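Local coordinates for protein terminal uridylyltransferase 1 (Trypanosoma brucei, PDB 5HZD) that adds uridines to the 3' ends of guide RNAs, ribosomal RNAs and some mRNAs during mitochondrial RNA editing, with UTP as the substrate, at residues 221-226 with 242-247; 155-160 with 252-257. All coordinates share one frame; numbering follows the deposited sequence.

Contact 1: residues 221-226 with 242-247; sequences DAVGPT and ATLEST
The carboxylate of Glu245 presents one of its faces to the main chain of Thr226, whose carbonyl O sits over that face, 3.3 Å from Glu245 CD. On the same side of the plane but much closer to it, Thr226 OG1 comes in at a slant and donates a weak hydrogen bond to Glu245 OE2 (3.3 Å). With CG held between the backbone N and the carbonyl carbon (chi1 69°) and the rest of the chain extended, Glu245 reaches out from the end of strand 239-244 and lays its acid across the threonine. Its backbone also pairs with Gly227, which holds the two backbones side by side here.

Further in, Val223 CG1 meets Leu244 CD1 at 4.5 Å, a loose apolar touch that Val228 and Ala253 help to enclose. Gly224, with positive phi, ends helix 209-223 here and turns the chain toward strand 228-233, the hairpin partner of 239-244 in the four-stranded antiparallel sheet.

Thr226 O and Glu245 OE2 lie 2.9 Å apart although both are acceptors. The carbonyl O stands almost straight above OE2, its C=O bond lying within about 20° of parallel to the carboxylate plane. A negative charge on Glu245 would therefore probably feel some repulsion from this oxygen, only partly offset by the weak hydroxyl bond, so the threonine probably holds the carboxylate rather loosely.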
loop_
_atom_site.group_PDB
_atom_site.type_symbol
_atom_site.label_atom_id
_atom_site.label_comp_id
_atom_site.label_asym_id
_atom_site.label_seq_id
_atom_site.Cartn_x
_atom_site.Cartn_y
_atom_site.Cartn_z
ATOM N N ASP A 221 -23.772 -27.912 -4.128
ATOM C CA ASP A 221 -24.633 -26.748 -4.248
ATOM C C ASP A 221 -23.823 -25.471 -4.073
ATOM O O ASP A 221 -24.180 -24.433 -4.635
ATOM C CB ASP A 221 -25.777 -26.788 -3.239
ATOM C CG ASP A 221 -26.883 -27.766 -3.637
ATOM O OD1 ASP A 221 -26.709 -28.528 -4.619
ATOM O OD2 ASP A 221 -27.931 -27.781 -2.952
ATOM N N ALA A 222 -22.738 -25.547 -3.300
ATOM C CA ALA A 222 -21.909 -24.365 -3.050
ATOM C C ALA A 222 -21.077 -23.994 -4.251
ATOM O O ALA A 222 -20.796 -22.811 -4.457
ATOM C CB ALA A 222 -21.002 -24.576 -1.825
ATOM N N VAL A 223 -20.652 -24.977 -5.041
ATOM C CA VAL A 223 -19.670 -24.689 -6.080
ATOM C C VAL A 223 -20.272 -24.707 -7.478
ATOM O O VAL A 223 -19.665 -24.212 -8.429
ATOM C CB VAL A 223 -18.468 -25.648 -5.999
ATOM C CG1 VAL A 223 -17.788 -25.500 -4.619
ATOM C CG2 VAL A 223 -18.916 -27.097 -6.199
ATOM N N GLY A 224 -21.464 -25.279 -7.607
ATOM C CA GLY A 224 -22.069 -25.410 -8.922
ATOM C C GLY A 224 -21.671 -26.700 -9.609
ATOM O O GLY A 224 -20.852 -27.451 -9.084
ATOM N N PRO A 225 -22.246 -26.957 -10.802
ATOM C CA PRO A 225 -22.181 -28.244 -11.508
ATOM C C PRO A 225 -20.791 -28.661 -11.990
ATOM O O PRO A 225 -20.567 -29.849 -12.210
ATOM C CB PRO A 225 -23.120 -28.036 -12.706
ATOM C CG PRO A 225 -23.118 -26.555 -12.929
ATOM C CD PRO A 225 -23.014 -25.949 -11.558
ATOM N N THR A 226 -19.870 -27.722 -12.157
ATOM C CA THR A 226 -18.532 -28.095 -12.614
ATOM C C THR A 226 -17.503 -28.074 -11.487
ATOM O O THR A 226 -16.353 -28.488 -11.674
ATOM C CB THR A 226 -18.035 -27.184 -13.765
ATOM O OG1 THR A 226 -18.075 -25.810 -13.352
ATOM C CG2 THR A 226 -18.895 -27.374 -15.009
ATOM N N ALA A 242 -12.727 -33.960 -0.587
ATOM C CA ALA A 242 -13.257 -33.487 -1.856
ATOM C C ALA A 242 -12.178 -32.718 -2.584
ATOM O O ALA A 242 -11.478 -31.877 -1.989
ATOM C CB ALA A 242 -14.466 -32.591 -1.631
ATOM N N THR A 243 -12.048 -33.006 -3.873
ATOM C CA THR A 243 -11.199 -32.222 -4.754
ATOM C C THR A 243 -12.085 -31.362 -5.633
ATOM O O THR A 243 -12.994 -31.858 -6.300
ATOM C CB THR A 243 -10.329 -33.124 -5.629
ATOM O OG1 THR A 243 -9.447 -33.866 -4.784
ATOM C CG2 THR A 243 -9.493 -32.284 -6.596
ATOM N N LEU A 244 -11.819 -30.069 -5.634
ATOM C CA LEU A 244 -12.648 -29.120 -6.347
ATOM C C LEU A 244 -11.887 -28.688 -7.589
ATOM O O LEU A 244 -10.700 -28.964 -7.701
ATOM C CB LEU A 244 -12.955 -27.908 -5.456
ATOM C CG LEU A 244 -13.847 -28.187 -4.232
ATOM C CD1 LEU A 244 -15.052 -29.051 -4.609
ATOM C CD2 LEU A 244 -13.080 -28.821 -3.086
ATOM N N GLU A 245 -12.563 -27.994 -8.498
ATOM C CA GLU A 245 -11.961 -27.663 -9.802
ATOM C C GLU A 245 -10.873 -26.595 -9.701
ATOM O O GLU A 245 -10.030 -26.460 -10.605
ATOM C CB GLU A 245 -13.045 -27.220 -10.787
ATOM C CG GLU A 245 -13.687 -25.887 -10.453
ATOM C CD GLU A 245 -14.842 -25.544 -11.380
ATOM O OE1 GLU A 245 -15.665 -24.674 -11.011
ATOM O OE2 GLU A 245 -14.927 -26.144 -12.475
ATOM N N SER A 246 -10.884 -25.841 -8.605
ATOM C CA SER A 246 -9.935 -24.746 -8.428
ATOM C C SER A 246 -9.750 -24.490 -6.941
ATOM O O SER A 246 -10.518 -24.982 -6.123
ATOM C CB SER A 246 -10.453 -23.480 -9.098
ATOM O OG SER A 246 -11.543 -22.936 -8.379
ATOM N N THR A 247 -8.721 -23.725 -6.597
ATOM C CA THR A 247 -8.521 -23.327 -5.201
ATOM C C THR A 247 -9.642 -22.433 -4.706
ATOM O O THR A 247 -9.972 -22.445 -3.527
ATOM C CB THR A 247 -7.172 -22.596 -5.021
ATOM O OG1 THR A 247 -7.046 -21.591 -6.035
ATOM C CG2 THR A 247 -6.012 -23.577 -5.147
#

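Contact 2: residues 155-160 with 252-257; sequences RRVGFS and RAAMCS
Val157 meets Ala254 and Met255 through one branch of its side chain, where the end of helix 143-156 faces the end of helix 247-254. Its CB already lies near the sulfur, 4.1 Å from Met255 SD. From there the two methyls part. CG2, placed anti to the backbone N, runs toward the other segment and does most of the touching: it presses on Ala254 CB at 3.4 Å, tighter than usual for two carbons, and lies 3.9 Å from Met255 SD. CG1, held between the backbone N and the carbonyl carbon (chi1 81°), turns back within its own segment and sits in plane at the edge of the Phe159 ring, 3.9 Å from CD1 of that ring. One valine thus fills the angle between the neighbouring helix end and the phenylalanine.

The bend at chi2 (-55°) brings Met255 SD round to the valine, and the one at chi3 turns CE further; the two side chains cross at about a right angle. Met255 also packs on Val96 and Arg99 of helix 80-100. Behind the valine the chain leaves its helix in a Schellman motif at Gly158, whose N bonds to Arg155 O at 3.2 Å. The turn delivers Phe159 to a ring stack with Tyr281 and an edge-to-face contact with His177, while the Tyr281 hydroxyl bonds to Val157 O.

All three residues that touch are buried and meet through carbon and sulfur alone. The contact therefore rests on dispersion and on the exclusion of water, and the tight methyl pair leaves little room for the two helix ends to draw closer together.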
loop_
_atom_site.group_PDB
_atom_site.type_symbol
_atom_site.label_atom_id
_atom_site.label_comp_id
_atom_site.label_asym_id
_atom_site.label_seq_id
_atom_site.Cartn_x
_atom_site.Cartn_y
_atom_site.Cartn_z
ATOM N N ARG A 155 -10.800 -18.874 11.160
ATOM C CA ARG A 155 -10.338 -19.974 12.008
ATOM C C ARG A 155 -11.070 -21.260 11.597
ATOM O O ARG A 155 -10.463 -22.328 11.515
ATOM C CB ARG A 155 -10.621 -19.648 13.484
ATOM C CG ARG A 155 -10.089 -20.647 14.494
ATOM C CD ARG A 155 -10.637 -20.343 15.898
ATOM N NE ARG A 155 -11.296 -21.511 16.490
ATOM C CZ ARG A 155 -12.562 -21.863 16.263
ATOM N NH1 ARG A 155 -13.320 -21.145 15.451
ATOM N NH2 ARG A 155 -13.072 -22.939 16.849
ATOM N N ARG A 156 -12.358 -21.151 11.302
ATOM C CA ARG A 156 -13.178 -22.350 11.060
ATOM C C ARG A 156 -12.936 -22.938 9.661
ATOM O O ARG A 156 -13.301 -24.084 9.383
ATOM C CB ARG A 156 -14.674 -22.034 11.226
ATOM C CG ARG A 156 -15.152 -21.716 12.648
ATOM C CD ARG A 156 -16.703 -21.563 12.657
ATOM N NE ARG A 156 -17.177 -20.250 13.125
ATOM C CZ ARG A 156 -18.334 -19.671 12.772
ATOM N NH1 ARG A 156 -18.669 -18.469 13.265
ATOM N NH2 ARG A 156 -19.165 -20.278 11.925
ATOM N N VAL A 157 -12.344 -22.161 8.764
ATOM C CA VAL A 157 -12.041 -22.675 7.408
ATOM C C VAL A 157 -10.573 -23.106 7.329
ATOM O O VAL A 157 -10.096 -23.525 6.271
ATOM C CB VAL A 157 -12.451 -21.631 6.311
ATOM C CG1 VAL A 157 -11.423 -20.549 6.136
ATOM C CG2 VAL A 157 -12.745 -22.287 4.984
ATOM N N GLY A 158 -9.864 -23.021 8.454
ATOM C CA GLY A 158 -8.519 -23.563 8.572
ATOM C C GLY A 158 -7.368 -22.618 8.880
ATOM O O GLY A 158 -6.214 -23.044 8.948
ATOM N N PHE A 159 -7.649 -21.332 9.073
ATOM C CA PHE A 159 -6.569 -20.420 9.459
ATOM C C PHE A 159 -6.200 -20.645 10.918
ATOM O O PHE A 159 -7.081 -20.772 11.765
ATOM C CB PHE A 159 -6.953 -18.959 9.206
ATOM C CG PHE A 159 -6.945 -18.585 7.740
ATOM C CD1 PHE A 159 -7.999 -18.952 6.908
ATOM C CD2 PHE A 159 -5.863 -17.897 7.184
ATOM C CE1 PHE A 159 -7.987 -18.615 5.556
ATOM C CE2 PHE A 159 -5.837 -17.574 5.830
ATOM C CZ PHE A 159 -6.902 -17.938 5.006
ATOM N N SER A 160 -4.901 -20.714 11.202
ATOM C CA SER A 160 -4.412 -20.879 12.568
ATOM C C SER A 160 -4.264 -19.577 13.364
ATOM O O SER A 160 -3.949 -18.529 12.797
ATOM C CB SER A 160 -3.056 -21.572 12.514
ATOM O OG SER A 160 -2.520 -21.645 13.807
ATOM N N ARG A 252 -14.801 -22.000 -1.420
ATOM C CA ARG A 252 -16.249 -21.884 -1.518
ATOM C C ARG A 252 -16.905 -23.144 -0.939
ATOM O O ARG A 252 -17.884 -23.036 -0.178
ATOM C CB ARG A 252 -16.648 -21.574 -2.979
ATOM C CG ARG A 252 -18.111 -21.136 -3.187
ATOM C CD ARG A 252 -18.366 -20.662 -4.646
ATOM N NE ARG A 252 -17.699 -19.389 -4.933
ATOM C CZ ARG A 252 -16.793 -19.194 -5.888
ATOM N NH1 ARG A 252 -16.433 -20.188 -6.696
ATOM N NH2 ARG A 252 -16.253 -17.988 -6.048
ATOM N N ALA A 253 -16.352 -24.323 -1.235
ATOM C CA ALA A 253 -16.859 -25.579 -0.656
ATOM C C ALA A 253 -16.672 -25.650 0.863
ATOM O O ALA A 253 -17.559 -26.104 1.582
ATOM C CB ALA A 253 -16.216 -26.800 -1.333
ATOM N N ALA A 254 -15.518 -25.224 1.363
ATOM C CA ALA A 254 -15.263 -25.235 2.820
ATOM C C ALA A 254 -16.163 -24.264 3.576
ATOM O O ALA A 254 -16.385 -24.418 4.788
ATOM C CB ALA A 254 -13.803 -24.911 3.084
ATOM N N MET A 255 -16.731 -23.303 2.859
ATOM C CA MET A 255 -17.686 -22.356 3.456
ATOM C C MET A 255 -19.130 -22.833 3.422
ATOM O O MET A 255 -20.017 -22.118 3.878
ATOM C CB MET A 255 -17.567 -20.970 2.807
ATOM C CG MET A 255 -16.269 -20.230 3.145
ATOM S SD MET A 255 -15.997 -20.059 4.923
ATOM C CE MET A 255 -17.491 -19.159 5.348
ATOM N N CYS A 256 -19.388 -24.028 2.890
ATOM C CA CYS A 256 -20.771 -24.504 2.837
ATOM C C CYS A 256 -21.281 -24.748 4.253
ATOM O O CYS A 256 -20.507 -24.854 5.208
ATOM C CB CYS A 256 -20.929 -25.758 1.957
ATOM S SG CYS A 256 -20.432 -27.298 2.752
ATOM N N SER A 257 -22.595 -24.796 4.413
ATOM C CA SER A 257 -23.119 -25.124 5.723
ATOM C C SER A 257 -23.969 -26.380 5.631
ATOM O O SER A 257 -25.162 -26.323 5.304
ATOM C CB SER A 257 -23.875 -23.945 6.347
ATOM O OG SER A 257 -24.531 -23.181 5.356
#

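Contact 1 is nested within the loop closed by contact 2: the chain passes 155-160, then 221-226, 242-247 and finally 252-257. Their centres are about 14 Å apart, and strand 239-244 runs directly into helix 247-254, so the second segments of both lie on consecutive elements. The two also touch, with Val223 CG1 lying 3.9 Å from Ala253 N. Contact 1 joins helix 209-223 to the four-stranded antiparallel sheet, whose strands come, in sequence, between palm strands 174-177 and 285-288. It is thus internal to the inserted part, whereas contact 2 ties that part back to helix 143-156 of the palm; both lie away from the annotated UTP and metal sites.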